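Local coordinates for protein ATP-dependent DNA ligase (Mycobacterium tuberculosis, PDB 6NHX) that joins DNA ends with ATP, as a ligase that works with Ku in the non-homologous end-joining repair of double-strand breaks, at residues 30-35 against 141-146; 94-99 against 293-298. The protein carries 1 engineered substitution. All blocks are in the same frame, centred on the assembly; numbering follows the deposited sequence.

Contact 1: 30-35 against 141-146. Engineered in segment 30-35: Met31 (natural residue Lys). With ATP (adenosine-5'-triphosphate), chain B.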
ATOM      1  N   GLY A  30       2.934 -10.386  -7.016  1.00 11.47           N
ATOM      2  CA  GLY A  30       2.795 -10.036  -5.620  1.00 13.07           C
ATOM      3  C   GLY A  30       2.196  -8.653  -5.443  1.00 11.55           C
ATOM      4  O   GLY A  30       2.409  -7.740  -6.246  1.00 12.58           O
ATOM      5  N   MET A  31       1.379  -8.509  -4.398  1.00 12.69           N
ATOM      6  CA  MET A  31       0.874  -7.203  -3.989  1.00 11.09           C
ATOM      7  C   MET A  31       1.884  -6.566  -3.036  1.00 13.20           C
ATOM      8  O   MET A  31       2.169  -7.127  -1.971  1.00 15.86           O
ATOM      9  CB  MET A  31      -0.476  -7.352  -3.293  1.00 12.18           C
ATOM     10  CG  MET A  31      -0.999  -6.028  -2.756  1.00 11.84           C
ATOM     11  SD  MET A  31      -2.463  -6.236  -1.725  1.00 16.24           S
ATOM     12  CE  MET A  31      -3.664  -6.730  -2.963  1.00 14.32           C
ATOM     13  N   TRP A  32       2.400  -5.394  -3.414  1.00 14.50           N
ATOM     14  CA  TRP A  32       3.447  -4.689  -2.668  1.00 14.97           C
ATOM     15  C   TRP A  32       2.849  -3.478  -1.952  1.00 17.42           C
ATOM     16  O   TRP A  32       2.358  -2.550  -2.609  1.00 17.78           O
ATOM     17  CB  TRP A  32       4.570  -4.231  -3.606  1.00 14.83           C
ATOM     18  CG  TRP A  32       4.989  -5.272  -4.611  1.00 13.34           C
ATOM     19  CD1 TRP A  32       4.994  -5.140  -5.982  1.00 14.38           C
ATOM     20  CD2 TRP A  32       5.432  -6.605  -4.331  1.00 13.12           C
ATOM     21  NE1 TRP A  32       5.437  -6.313  -6.567  1.00 14.26           N
ATOM     22  CE2 TRP A  32       5.686  -7.234  -5.574  1.00 13.11           C
ATOM     23  CE3 TRP A  32       5.612  -7.345  -3.145  1.00 14.93           C
ATOM     24  CZ2 TRP A  32       6.152  -8.551  -5.664  1.00 12.60           C
ATOM     25  CZ3 TRP A  32       6.065  -8.658  -3.240  1.00 17.19           C
ATOM     26  CH2 TRP A  32       6.332  -9.247  -4.492  1.00 14.58           C
ATOM     27  N   ASP A  33       2.897  -3.466  -0.615  1.00 14.47           N
ATOM     28  CA  ASP A  33       2.435  -2.290   0.125  1.00 14.36           C
ATOM     29  C   ASP A  33       3.453  -1.164  -0.007  1.00 14.70           C
ATOM     30  O   ASP A  33       4.627  -1.336   0.331  1.00 19.72           O
ATOM     31  CB  ASP A  33       2.225  -2.618   1.605  1.00 17.93           C
ATOM     32  CG  ASP A  33       0.813  -3.105   1.910  1.00 19.75           C
ATOM     33  OD1 ASP A  33       0.113  -3.517   0.965  1.00 20.47           O
ATOM     34  OD2 ASP A  33       0.397  -3.077   3.095  1.00 21.12           O
ATOM     35  N   GLY A  34       3.020  -0.022  -0.512  1.00 14.23           N
ATOM     36  CA  GLY A  34       3.896   1.124  -0.679  1.00 15.97           C
ATOM     37  C   GLY A  34       3.111   2.277  -1.262  1.00 13.33           C
ATOM     38  O   GLY A  34       1.889   2.351  -1.064  1.00 15.07           O
ATOM     39  N   TYR A  35       3.778   3.166  -1.990  1.00 14.22           N
ATOM     40  CA  TYR A  35       3.116   4.262  -2.682  1.00 14.32           C
ATOM     41  C   TYR A  35       3.274   4.050  -4.183  1.00 17.72           C
ATOM     42  O   TYR A  35       4.383   3.790  -4.666  1.00 17.70           O
ATOM     43  CB  TYR A  35       3.710   5.620  -2.303  1.00 17.08           C
ATOM     44  CG  TYR A  35       3.417   6.121  -0.912  1.00 21.32           C
ATOM     45  CD1 TYR A  35       2.206   5.865  -0.278  1.00 38.65           C
ATOM     46  CD2 TYR A  35       4.354   6.875  -0.241  1.00 26.89           C
ATOM     47  CE1 TYR A  35       1.962   6.346   1.005  1.00 38.50           C
ATOM     48  CE2 TYR A  35       4.122   7.357   1.023  1.00 31.53           C
ATOM     49  CZ  TYR A  35       2.934   7.093   1.646  1.00 32.56           C
ATOM     50  OH  TYR A  35       2.748   7.596   2.912  1.00 26.19           O
ATOM     51  N   THR A 141      14.579  -2.661 -10.843  1.00 16.52           N
ATOM     52  CA  THR A 141      14.072  -3.793 -10.062  1.00 16.63           C
ATOM     53  C   THR A 141      12.678  -4.180 -10.558  1.00 16.72           C
ATOM     54  O   THR A 141      11.724  -3.408 -10.400  1.00 17.22           O
ATOM     55  CB  THR A 141      14.046  -3.410  -8.582  1.00 16.86           C
ATOM     56  OG1 THR A 141      15.350  -2.975  -8.180  1.00 20.71           O
ATOM     57  CG2 THR A 141      13.618  -4.593  -7.715  1.00 20.58           C
ATOM     58  N   VAL A 142      12.564  -5.369 -11.136  1.00 14.78           N
ATOM     59  CA  VAL A 142      11.299  -5.890 -11.649  1.00 16.07           C
ATOM     60  C   VAL A 142      11.036  -7.239 -11.018  1.00 12.58           C
ATOM     61  O   VAL A 142      11.539  -8.271 -11.466  1.00 15.86           O
ATOM     62  CB  VAL A 142      11.312  -5.994 -13.190  1.00 14.98           C
ATOM     63  CG1 VAL A 142       9.990  -6.620 -13.662  1.00 15.55           C
ATOM     64  CG2 VAL A 142      11.500  -4.627 -13.808  1.00 19.87           C
ATOM     65  N   PRO A 143      10.205  -7.299  -9.971  1.00 13.40           N
ATOM     66  CA  PRO A 143       9.863  -8.595  -9.380  1.00 13.47           C
ATOM     67  C   PRO A 143       9.226  -9.522 -10.404  1.00 14.17           C
ATOM     68  O   PRO A 143       8.405  -9.102 -11.225  1.00 14.44           O
ATOM     69  CB  PRO A 143       8.874  -8.232  -8.266  1.00 14.23           C
ATOM     70  CG  PRO A 143       9.283  -6.842  -7.847  1.00 15.16           C
ATOM     71  CD  PRO A 143       9.755  -6.161  -9.147  1.00 14.11           C
ATOM     72  N   GLU A 144       9.605 -10.790 -10.334  1.00 13.23           N
ATOM     73  CA  GLU A 144       9.093 -11.793 -11.255  1.00 15.11           C
ATOM     74  C   GLU A 144       7.620 -12.115 -10.982  1.00 14.18           C
ATOM     75  O   GLU A 144       7.067 -11.883  -9.894  1.00 15.23           O
ATOM     76  CB  GLU A 144       9.929 -13.070 -11.148  1.00 16.48           C
ATOM     77  CG  GLU A 144      11.356 -12.906 -11.645  1.00 17.29           C
ATOM     78  CD  GLU A 144      12.214 -14.134 -11.389  1.00 25.63           C
ATOM     79  OE1 GLU A 144      13.343 -14.204 -11.940  1.00 20.88           O
ATOM     80  OE2 GLU A 144      11.771 -15.028 -10.637  1.00 23.85           O
ATOM     81  N   LEU A 145       6.988 -12.690 -11.998  1.00 14.90           N
ATOM     82  CA  LEU A 145       5.631 -13.186 -11.846  1.00 13.86           C
ATOM     83  C   LEU A 145       5.622 -14.434 -10.976  1.00 18.11           C
ATOM     84  O   LEU A 145       6.622 -15.156 -10.870  1.00 19.78           O
ATOM     85  CB  LEU A 145       5.051 -13.528 -13.210  1.00 15.65           C
ATOM     86  CG  LEU A 145       4.927 -12.379 -14.211  1.00 14.96           C
ATOM     87  CD1 LEU A 145       4.290 -12.870 -15.508  1.00 20.36           C
ATOM     88  CD2 LEU A 145       4.104 -11.251 -13.606  1.00 18.25           C
ATOM     89  N   LEU A 146       4.476 -14.689 -10.356  1.00 18.06           N
ATOM     90  CA  LEU A 146       4.272 -15.893  -9.576  1.00 15.82           C
ATOM     91  C   LEU A 146       3.828 -17.016 -10.507  1.00 19.80           C
ATOM     92  O   LEU A 146       2.906 -16.822 -11.300  1.00 25.51           O
ATOM     93  CB  LEU A 146       3.195 -15.641  -8.514  1.00 16.83           C
ATOM     94  CG  LEU A 146       3.579 -14.697  -7.365  1.00 23.12           C
ATOM     95  CD1 LEU A 146       2.387 -14.033  -6.704  1.00 20.97           C
ATOM     96  CD2 LEU A 146       4.369 -15.468  -6.326  1.00 32.72           C
TER
HETATM   97  PG  ATP B1000      -6.704   1.415  -4.215  1.00 17.91           P
HETATM   98  O1G ATP B1000      -6.913   0.186  -5.076  1.00 17.33           O
HETATM   99  O2G ATP B1000      -7.723   2.521  -4.410  1.00 20.04           O
HETATM  100  O3G ATP B1000      -5.272   1.919  -4.264  1.00 18.64           O
HETATM  101  PB  ATP B1000      -5.955   0.614  -1.500  1.00 22.60           P
HETATM  102  O1B ATP B1000      -6.743   0.264  -0.263  1.00 31.05           O
HETATM  103  O2B ATP B1000      -4.850   1.646  -1.455  1.00 33.43           O
HETATM  104  O3B ATP B1000      -6.994   0.951  -2.686  1.00 22.96           O
HETATM  105  PA  ATP B1000      -5.388  -2.226  -1.646  1.00 19.07           P
HETATM  106  O1A ATP B1000      -6.828  -2.639  -1.613  1.00 22.17           O
HETATM  107  O2A ATP B1000      -4.441  -2.345  -0.481  1.00 23.61           O
HETATM  108  O3A ATP B1000      -5.340  -0.710  -2.144  1.00 24.28           O
HETATM  109  O5' ATP B1000      -4.716  -2.802  -3.002  1.00 22.18           O
HETATM  110  C5' ATP B1000      -3.300  -2.793  -3.167  1.00 17.49           C
HETATM  111  C4' ATP B1000      -2.807  -1.431  -3.667  1.00 14.02           C
HETATM  112  O4' ATP B1000      -1.431  -1.584  -4.012  1.00 17.12           O
HETATM  113  C3' ATP B1000      -3.514  -0.945  -4.915  1.00 15.36           C
HETATM  114  O3' ATP B1000      -3.396   0.474  -4.982  1.00 17.30           O
HETATM  115  C2' ATP B1000      -2.651  -1.546  -5.987  1.00 14.78           C
HETATM  116  O2' ATP B1000      -2.779  -0.865  -7.244  1.00 15.59           O
HETATM  117  C1' ATP B1000      -1.246  -1.395  -5.413  1.00 17.37           C
HETATM  118  N9  ATP B1000      -0.349  -2.490  -5.835  1.00 14.25           N
HETATM  119  C8  ATP B1000       0.488  -3.195  -5.032  1.00 14.33           C
HETATM  120  N7  ATP B1000       1.198  -4.106  -5.752  1.00 12.43           N
HETATM  121  C5  ATP B1000       0.814  -3.958  -7.034  1.00 11.63           C
HETATM  122  C6  ATP B1000       1.149  -4.612  -8.291  1.00 11.01           C
HETATM  123  N6  ATP B1000       2.025  -5.622  -8.317  1.00 12.23           N
HETATM  124  N1  ATP B1000       0.533  -4.182  -9.402  1.00 11.03           N
HETATM  125  C2  ATP B1000      -0.359  -3.184  -9.399  1.00 11.57           C
HETATM  126  N3  ATP B1000      -0.729  -2.546  -8.277  1.00 12.55           N
HETATM  127  C4  ATP B1000      -0.193  -2.906  -7.090  1.00 12.76           C
HETATM  128  O   HOH W   1       5.312  -9.957  -8.751  1.00 14.05           O

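Contact 2: 94-99 against 293-298. With ATP (adenosine-5'-triphosphate), chain B.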
ATOM      1  N   GLN A  94       6.156   1.365   7.456  1.00 13.86           N
ATOM      2  CA  GLN A  94       7.524   1.870   7.405  1.00 16.12           C
ATOM      3  C   GLN A  94       7.706   2.908   6.309  1.00 18.24           C
ATOM      4  O   GLN A  94       8.486   3.852   6.479  1.00 18.49           O
ATOM      5  CB  GLN A  94       8.539   0.731   7.289  1.00 19.39           C
ATOM      6  CG  GLN A  94       8.499  -0.161   8.520  1.00 23.05           C
ATOM      7  CD  GLN A  94       9.688  -1.079   8.650  1.00 41.31           C
ATOM      8  OE1 GLN A  94      10.794  -0.755   8.218  1.00 46.44           O
ATOM      9  NE2 GLN A  94       9.468  -2.237   9.262  1.00 44.94           N
ATOM     10  N   MET A  95       6.995   2.763   5.192  1.00 14.19           N
ATOM     11  CA  MET A  95       6.980   3.816   4.187  1.00 15.39           C
ATOM     12  C   MET A  95       6.356   5.093   4.739  1.00 17.19           C
ATOM     13  O   MET A  95       6.932   6.181   4.628  1.00 17.88           O
ATOM     14  CB  MET A  95       6.239   3.338   2.940  1.00 18.14           C
ATOM     15  CG  MET A  95       5.932   4.447   1.961  1.00 18.98           C
ATOM     16  SD  MET A  95       7.408   5.246   1.307  1.00 22.10           S
ATOM     17  CE  MET A  95       8.064   3.963   0.271  1.00 22.70           C
ATOM     18  N   GLN A  96       5.184   4.973   5.366  1.00 18.24           N
ATOM     19  CA  GLN A  96       4.490   6.138   5.900  1.00 19.36           C
ATOM     20  C   GLN A  96       5.303   6.855   6.966  1.00 22.38           C
ATOM     21  O   GLN A  96       5.176   8.075   7.128  1.00 30.64           O
ATOM     22  CB  GLN A  96       3.163   5.673   6.498  1.00 20.55           C
ATOM     23  CG  GLN A  96       1.969   6.366   5.948  1.00 28.45           C
ATOM     24  CD  GLN A  96       0.685   5.903   6.599  1.00 21.39           C
ATOM     25  OE1 GLN A  96       0.692   5.180   7.604  1.00 21.16           O
ATOM     26  NE2 GLN A  96      -0.424   6.296   6.009  1.00 26.36           N
ATOM     27  N   ASN A  97       6.131   6.128   7.710  1.00 17.57           N
ATOM     28  CA  ASN A  97       6.913   6.702   8.790  1.00 18.93           C
ATOM     29  C   ASN A  97       8.387   6.823   8.441  1.00 22.19           C
ATOM     30  O   ASN A  97       9.228   6.887   9.339  1.00 25.26           O
ATOM     31  CB  ASN A  97       6.719   5.897  10.077  1.00 24.11           C
ATOM     32  CG  ASN A  97       5.299   6.003  10.622  1.00 27.65           C
ATOM     33  OD1 ASN A  97       4.992   6.915  11.379  1.00 31.10           O
ATOM     34  ND2 ASN A  97       4.439   5.067  10.249  1.00 21.03           N
ATOM     35  N   ARG A  98       8.716   6.859   7.157  1.00 19.54           N
ATOM     36  CA  ARG A  98      10.118   6.867   6.772  1.00 19.12           C
ATOM     37  C   ARG A  98      10.775   8.171   7.181  1.00 26.03           C
ATOM     38  O   ARG A  98      10.140   9.226   7.259  1.00 21.86           O
ATOM     39  CB  ARG A  98      10.274   6.641   5.272  1.00 18.86           C
ATOM     40  CG  ARG A  98       9.794   7.769   4.391  1.00 20.19           C
ATOM     41  CD  ARG A  98       9.943   7.341   2.947  1.00 23.84           C
ATOM     42  NE  ARG A  98       9.287   8.236   1.998  1.00 30.37           N
ATOM     43  CZ  ARG A  98       9.932   9.107   1.232  1.00 40.07           C
ATOM     44  NH1 ARG A  98      11.254   9.206   1.310  1.00 42.92           N
ATOM     45  NH2 ARG A  98       9.259   9.881   0.390  1.00 39.97           N
ATOM     46  N   GLY A  99      12.073   8.077   7.471  1.00 22.84           N
ATOM     47  CA  GLY A  99      12.890   9.219   7.762  1.00 22.57           C
ATOM     48  C   GLY A  99      13.930   9.446   6.687  1.00 23.41           C
ATOM     49  O   GLY A  99      13.941   8.777   5.650  1.00 23.59           O
ATOM     50  N   ARG A 293      -1.896  -1.976   9.685  1.00 15.84           N
ATOM     51  CA  ARG A 293      -1.404  -1.718   8.336  1.00 14.74           C
ATOM     52  C   ARG A 293      -0.863  -0.300   8.200  1.00 15.75           C
ATOM     53  O   ARG A 293       0.279  -0.116   7.768  1.00 17.61           O
ATOM     54  CB  ARG A 293      -2.463  -2.042   7.277  1.00 13.13           C
ATOM     55  CG  ARG A 293      -1.862  -2.271   5.898  1.00 21.30           C
ATOM     56  CD  ARG A 293      -2.911  -2.142   4.811  1.00 29.81           C
ATOM     57  NE  ARG A 293      -2.395  -2.568   3.514  1.00 24.42           N
ATOM     58  CZ  ARG A 293      -3.076  -2.478   2.378  1.00 28.18           C
ATOM     59  NH1 ARG A 293      -4.305  -1.967   2.374  1.00 25.32           N
ATOM     60  NH2 ARG A 293      -2.533  -2.904   1.246  1.00 19.72           N
ATOM     61  N   GLY A 294      -1.643   0.702   8.579  1.00 16.56           N
ATOM     62  CA  GLY A 294      -1.171   2.072   8.594  1.00 16.85           C
ATOM     63  C   GLY A 294      -2.325   3.052   8.628  1.00 15.80           C
ATOM     64  O   GLY A 294      -3.493   2.673   8.651  1.00 15.82           O
ATOM     65  N   LEU A 295      -1.968   4.334   8.658  1.00 15.41           N
ATOM     66  CA  LEU A 295      -2.961   5.397   8.558  1.00 15.89           C
ATOM     67  C   LEU A 295      -3.505   5.484   7.138  1.00 15.24           C
ATOM     68  O   LEU A 295      -2.811   5.175   6.164  1.00 15.23           O
ATOM     69  CB  LEU A 295      -2.352   6.740   8.957  1.00 15.35           C
ATOM     70  CG  LEU A 295      -1.881   6.882  10.408  1.00 14.52           C
ATOM     71  CD1 LEU A 295      -1.314   8.268  10.640  1.00 20.51           C
ATOM     72  CD2 LEU A 295      -3.059   6.652  11.332  1.00 19.52           C
ATOM     73  N   ARG A 296      -4.773   5.895   7.022  1.00 14.80           N
ATOM     74  CA  ARG A 296      -5.416   6.136   5.732  1.00 14.89           C
ATOM     75  C   ARG A 296      -5.832   7.606   5.699  1.00 17.09           C
ATOM     76  O   ARG A 296      -7.002   7.938   5.959  1.00 16.68           O
ATOM     77  CB  ARG A 296      -6.605   5.201   5.496  1.00 16.72           C
ATOM     78  CG  ARG A 296      -6.270   3.702   5.388  1.00 18.34           C
ATOM     79  CD  ARG A 296      -4.996   3.436   4.588  1.00 32.91           C
ATOM     80  NE  ARG A 296      -5.080   3.894   3.204  1.00 49.32           N
ATOM     81  CZ  ARG A 296      -5.313   3.101   2.163  1.00 54.06           C
ATOM     82  NH1 ARG A 296      -5.494   1.797   2.342  1.00 50.32           N
ATOM     83  NH2 ARG A 296      -5.365   3.610   0.938  1.00 49.08           N
ATOM     84  N   PRO A 297      -4.900   8.505   5.362  1.00 17.97           N
ATOM     85  CA  PRO A 297      -5.139   9.945   5.576  1.00 18.54           C
ATOM     86  C   PRO A 297      -6.267  10.531   4.756  1.00 21.95           C
ATOM     87  O   PRO A 297      -6.819  11.568   5.154  1.00 23.45           O
ATOM     88  CB  PRO A 297      -3.797  10.594   5.202  1.00 20.30           C
ATOM     89  CG  PRO A 297      -2.796   9.493   5.223  1.00 31.40           C
ATOM     90  CD  PRO A 297      -3.527   8.218   4.921  1.00 18.10           C
ATOM     91  N   ASP A 298      -6.624   9.927   3.626  1.00 20.79           N
ATOM     92  CA  ASP A 298      -7.676  10.476   2.785  1.00 28.15           C
ATOM     93  C   ASP A 298      -9.047   9.880   3.069  1.00 31.73           C
ATOM     94  O   ASP A 298     -10.041  10.360   2.514  1.00 35.44           O
ATOM     95  CB  ASP A 298      -7.315  10.311   1.306  1.00 38.31           C
ATOM     96  CG  ASP A 298      -5.966  10.925   0.968  1.00 42.42           C
ATOM     97  OD1 ASP A 298      -5.167  10.266   0.270  1.00 45.50           O
ATOM     98  OD2 ASP A 298      -5.700  12.061   1.418  1.00 37.37           O
TER
HETATM   99  PG  ATP B1000      -6.704   1.415  -4.215  1.00 17.91           P
HETATM  100  O1G ATP B1000      -6.913   0.186  -5.076  1.00 17.33           O
HETATM  101  O2G ATP B1000      -7.723   2.521  -4.410  1.00 20.04           O
HETATM  102  O3G ATP B1000      -5.272   1.919  -4.264  1.00 18.64           O
HETATM  103  PB  ATP B1000      -5.955   0.614  -1.500  1.00 22.60           P
HETATM  104  O1B ATP B1000      -6.743   0.264  -0.263  1.00 31.05           O
HETATM  105  O2B ATP B1000      -4.850   1.646  -1.455  1.00 33.43           O
HETATM  106  O3B ATP B1000      -6.994   0.951  -2.686  1.00 22.96           O
HETATM  107  PA  ATP B1000      -5.388  -2.226  -1.646  1.00 19.07           P
HETATM  108  O1A ATP B1000      -6.828  -2.639  -1.613  1.00 22.17           O
HETATM  109  O2A ATP B1000      -4.441  -2.345  -0.481  1.00 23.61           O
HETATM  110  O3A ATP B1000      -5.340  -0.710  -2.144  1.00 24.28           O
HETATM  111  O5' ATP B1000      -4.716  -2.802  -3.002  1.00 22.18           O
HETATM  112  C5' ATP B1000      -3.300  -2.793  -3.167  1.00 17.49           C
HETATM  113  C4' ATP B1000      -2.807  -1.431  -3.667  1.00 14.02           C
HETATM  114  O4' ATP B1000      -1.431  -1.584  -4.012  1.00 17.12           O
HETATM  115  C3' ATP B1000      -3.514  -0.945  -4.915  1.00 15.36           C
HETATM  116  O3' ATP B1000      -3.396   0.474  -4.982  1.00 17.30           O
HETATM  117  C2' ATP B1000      -2.651  -1.546  -5.987  1.00 14.78           C
HETATM  118  O2' ATP B1000      -2.779  -0.865  -7.244  1.00 15.59           O
HETATM  119  C1' ATP B1000      -1.246  -1.395  -5.413  1.00 17.37           C
HETATM  120  N9  ATP B1000      -0.349  -2.490  -5.835  1.00 14.25           N
HETATM  121  C8  ATP B1000       0.488  -3.195  -5.032  1.00 14.33           C
HETATM  122  N7  ATP B1000       1.198  -4.106  -5.752  1.00 12.43           N
HETATM  123  C5  ATP B1000       0.814  -3.958  -7.034  1.00 11.63           C
HETATM  124  C6  ATP B1000       1.149  -4.612  -8.291  1.00 11.01           C
HETATM  125  N6  ATP B1000       2.025  -5.622  -8.317  1.00 12.23           N
HETATM  126  N1  ATP B1000       0.533  -4.182  -9.402  1.00 11.03           N
HETATM  127  C2  ATP B1000      -0.359  -3.184  -9.399  1.00 11.57           C
HETATM  128  N3  ATP B1000      -0.729  -2.546  -8.277  1.00 12.55           N
HETATM  129  C4  ATP B1000      -0.193  -2.906  -7.090  1.00 12.76           C

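Contact 1: 30-35 against 141-146
Trp32 brings its benzo-ring atom CZ2 obliquely against Pro143, 3.8 Å from Pro143 CB, and the two side chains overlap while running in opposing directions. Its CG lies beside the backbone N (chi1 -44°), which carries the indole back along the chain, where Gly30 O lies over one face, off toward the rim. Trp107 and Trp162 add edge-to-face neighbours. Further down the 141-146 segment, Leu146 sets CD1 3.7 Å from Gly30 N, and that N-H is taken by a water, which in turn donates to Glu144 O; the two backbones are thus joined through a single bridging molecule. Residues 30-32 read the adenine of ATP: Trp32 N donates almost straight to N7 at 2.9 Å (173°), while the amino group N6 gives a more bent bond to Gly30 O at 3.0 Å. Between them the engineered Met31, natural Lys, turns toward the sugar, its SD 3.8 Å from ATP C5'. Pro143 and Leu146 thus pack behind a strand end whose main chain binds the base, in motif I (KxDG in the natural sequence) of the covalent nucleotidyltransferases, which forms part of the nucleotide pocket.

Contact 2: 94-99 against 293-298
Gln96 grips both main-chain polar atoms of Leu295 with its one amide. Leu295 N donates to Gln96 OE1 at 3.0 Å, in the carbonyl plane and on a lone pair, whereas Gln96 NE2 reaches Leu295 O at a short 2.6 Å from 44° above that carbonyl's plane, so the pairing is skewed rather than flat. Beyond CG the glutamine is extended, but its first torsion (chi1 -125°) lies away from a staggered value, a mildly strained setting that places the amide against the strand. Leu295 crosses it at about a right angle and continues onto Leu239. Pro297 CD lies 3.8 Å from Gln96 NE2, and Gly294, whose backbone angles call for a glycine, lets OE1 approach the strand closely.

The neighbours of this held residue point the other way, to ATP. Arg293, stretched from CG to NE, brings the edge of its guanidinium to one alpha-phosphate oxygen, with NH1 2.9 Å and NH2 2.6 Å from ATP O2A. Arg296, bent at its second and third torsions, spreads across the beta phosphate, NH2 3.1 Å from ATP O2B and NH1 3.3 Å from ATP O1B. Glu275 forms salt bridges with both arginines, and its backbone faces Arg293 and Gly294 across a classic beta bulge. Two guanidinium groups on the alpha and beta phosphates would be expected to offset part of their negative charge, consistent with motif VI of a closed DNA ligase.

How the contacts relate
Both contacts meet at ATP, yet they work on different parts of it, the adenine and the alpha and beta phosphates. Contact 1 is a buried one within the nucleotidyltransferase domain, apolar packing plus a water behind the base-reading strand end. Contact 2 is only partly buried, rests on amide-to-backbone hydrogen bonds, and joins helix 92-96 of that domain to strand 291-295 of the OB-fold region, consistent with the closed conformation. Their centres lie about 18 Å apart, but they touch directly: Asp33 OD1 forms a salt bridge with Arg293 NH2 at 2.7 Å, and Tyr35 packs on Gln96 and Met95. Neutral main-chain groups bind the base, with packing behind them, whereas charged side chains bind the phosphates.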